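PDB 5AZ0: uncharacterized protein from Bombyx mori, which probably reduces aldehyde or ketone groups of small molecules with a nicotinamide cofactor, as an aldo-keto reductase of the silkworm. Local coordinates for residues A[194-199]-A[207-212]. Residues are numbered along the deposited sequence; the frame is centred on the assembly and turned at random.
With ACT (acetate ion), chain J.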
loop_
_atom_site.group_PDB
_atom_site.type_symbol
_atom_site.label_atom_id
_atom_site.label_comp_id
_atom_site.label_asym_id
_atom_site.label_seq_id
_atom_site.Cartn_x
_atom_site.Cartn_y
_atom_site.Cartn_z
ATOM N N ALA A 194 7.777 -6.638 -8.406
ATOM C CA ALA A 194 6.499 -7.235 -8.600
ATOM C C ALA A 194 5.405 -6.210 -8.540
ATOM O O ALA A 194 4.371 -6.377 -9.180
ATOM C CB ALA A 194 6.278 -8.306 -7.532
ATOM N N VAL A 195 5.551 -5.222 -7.658
ATOM C CA VAL A 195 4.566 -4.221 -7.547
ATOM C C VAL A 195 5.228 -2.854 -7.425
ATOM O O VAL A 195 6.382 -2.752 -7.046
ATOM C CB VAL A 195 3.597 -4.416 -6.310
ATOM C CG1 VAL A 195 3.037 -5.830 -6.179
ATOM C CG2 VAL A 195 4.218 -3.987 -5.043
ATOM N N ASN A 196 4.428 -1.823 -7.640
ATOM C CA ASN A 196 4.723 -0.439 -7.255
ATOM C C ASN A 196 3.542 -0.029 -6.518
ATOM O O ASN A 196 2.406 0.009 -7.073
ATOM C CB ASN A 196 4.937 0.479 -8.477
ATOM C CG ASN A 196 5.407 1.896 -8.106
ATOM O OD1 ASN A 196 5.864 2.150 -7.003
ATOM N ND2 ASN A 196 5.292 2.820 -9.056
ATOM N N GLN A 197 3.743 0.242 -5.240
ATOM C CA GLN A 197 2.655 0.704 -4.350
ATOM C C GLN A 197 2.695 2.194 -4.228
ATOM O O GLN A 197 3.685 2.744 -3.736
ATOM C CB GLN A 197 2.691 0.036 -2.945
ATOM C CG GLN A 197 1.562 0.500 -2.071
ATOM C CD GLN A 197 1.475 -0.189 -0.678
ATOM O OE1 GLN A 197 1.320 0.479 0.302
ATOM N NE2 GLN A 197 1.465 -1.505 -0.636
ATOM N N ILE A 198 1.574 2.834 -4.603
ATOM C CA ILE A 198 1.502 4.285 -4.734
ATOM C C ILE A 198 0.136 4.780 -4.364
ATOM O O ILE A 198 -0.819 4.021 -4.304
ATOM C CB ILE A 198 1.738 4.745 -6.204
ATOM C CG1 ILE A 198 0.856 3.932 -7.172
ATOM C CG2 ILE A 198 3.181 4.628 -6.551
ATOM C CD1 ILE A 198 0.920 4.342 -8.603
ATOM N N GLU A 199 0.004 6.086 -4.183
ATOM C CA GLU A 199 -1.353 6.662 -4.076
ATOM C C GLU A 199 -2.098 6.645 -5.383
ATOM O O GLU A 199 -1.596 7.140 -6.385
ATOM C CB GLU A 199 -1.292 8.089 -3.569
ATOM C CG GLU A 199 -2.688 8.736 -3.397
ATOM C CD GLU A 199 -2.608 10.243 -2.963
ATOM O OE1 GLU A 199 -1.532 10.725 -2.493
ATOM O OE2 GLU A 199 -3.613 10.951 -3.158
ATOM N N ALA A 207 -2.533 8.002 -14.316
ATOM C CA ALA A 207 -2.765 7.225 -15.504
ATOM C C ALA A 207 -1.498 6.821 -16.225
ATOM O O ALA A 207 -1.334 5.654 -16.582
ATOM C CB ALA A 207 -3.768 7.939 -16.482
ATOM N N ASP A 208 -0.581 7.738 -16.437
ATOM C CA ASP A 208 0.650 7.378 -17.178
ATOM C C ASP A 208 1.484 6.386 -16.364
ATOM O O ASP A 208 2.026 5.445 -16.916
ATOM C CB ASP A 208 1.534 8.617 -17.497
ATOM C CG ASP A 208 0.928 9.520 -18.599
ATOM O OD1 ASP A 208 -0.059 9.147 -19.210
ATOM O OD2 ASP A 208 1.414 10.648 -18.782
ATOM N N LEU A 209 1.640 6.666 -15.067
ATOM C CA LEU A 209 2.428 5.744 -14.193
ATOM C C LEU A 209 1.770 4.322 -14.128
ATOM O O LEU A 209 2.420 3.323 -14.397
ATOM C CB LEU A 209 2.649 6.373 -12.825
ATOM C CG LEU A 209 3.445 5.561 -11.742
ATOM C CD1 LEU A 209 4.761 5.082 -12.292
ATOM C CD2 LEU A 209 3.556 6.412 -10.453
ATOM N N VAL A 210 0.458 4.281 -14.015
ATOM C CA VAL A 210 -0.246 2.991 -13.988
ATOM C C VAL A 210 -0.069 2.249 -15.301
ATOM O O VAL A 210 0.240 1.071 -15.313
ATOM C CB VAL A 210 -1.725 3.202 -13.638
ATOM C CG1 VAL A 210 -2.573 1.940 -13.850
ATOM C CG2 VAL A 210 -1.852 3.684 -12.205
ATOM N N ASP A 211 -0.238 2.953 -16.419
ATOM C CA ASP A 211 -0.120 2.345 -17.722
ATOM C C ASP A 211 1.274 1.841 -17.932
ATOM O O ASP A 211 1.468 0.767 -18.441
ATOM C CB ASP A 211 -0.489 3.368 -18.860
ATOM C CG ASP A 211 -1.988 3.694 -18.920
ATOM O OD1 ASP A 211 -2.843 3.004 -18.297
ATOM O OD2 ASP A 211 -2.324 4.691 -19.559
ATOM N N TYR A 212 2.249 2.639 -17.551
ATOM C CA TYR A 212 3.643 2.195 -17.697
ATOM C C TYR A 212 3.910 0.900 -16.878
ATOM O O TYR A 212 4.546 -0.087 -17.350
ATOM C CB TYR A 212 4.629 3.313 -17.255
ATOM C CG TYR A 212 6.065 2.877 -17.463
ATOM C CD1 TYR A 212 6.632 2.842 -18.756
ATOM C CD2 TYR A 212 6.830 2.433 -16.430
ATOM C CE1 TYR A 212 7.937 2.408 -18.953
ATOM C CE2 TYR A 212 8.116 1.955 -16.618
ATOM C CZ TYR A 212 8.665 1.944 -17.864
ATOM O OH TYR A 212 9.953 1.469 -17.995
HETATM C C ACT J . -1.533 10.996 -15.068
HETATM O O ACT J . -0.948 10.477 -16.020
HETATM O OXT ACT J . -0.920 11.044 -14.010
HETATM C CH3 ACT J . -2.963 11.490 -15.104
#
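The side-chain nitrogen of Asn196, ND2, is hydrogen-bonded to the backbone O of Phe177 and lies 4.0 Å from CD1 of Leu209, in segment 207-212, the first part of helix 207-215; the side chains of Asn196 and Leu209 cross at about a right angle. The approach to Leu209 is van der Waals contact, since a methyl cannot accept a hydrogen bond. OD1 also has a partner beyond the two segments, so both polar atoms of this buried amide are hydrogen-bonded although one flank of it lies against a methyl. With CG anti to the backbone N (chi1 -173°), the amide extends toward the helix.

The other methyl of Leu209, CD2, packs on Ile198. It approaches Ile198 CD1 at 3.8 Å, the two chains reaching toward each other tip to tip, and the extended chi2 of Ile198 (176°) carries its CD1 outward from the strand. One leucine therefore divides its two branches between strand residues two apart, whose CB atoms both face the helix.

Such packing illustrates the beta-alpha-beta unit of the TIM barrel, the fold of the aldo-keto reductases: strand 195-199 is followed by helix 207-215, which covers the outside of the barrel, and the chain returns as the parallel strand 219-223. No hydrogen bond joins the two segments, and the closest pair of CA atoms, those of Asn196 and Val210, is 9.0 Å apart. Around this contact, Ile198 also touches Val220 of the next strand, while Asn196 rests on Met182 and Leu209 on Ile179 of helix 179-188.

At the start of the helix, an acetate ion, probably from the crystallisation liquor, accepts a nearly straight hydrogen bond from Asp208 N to its O (2.8 Å, 163°).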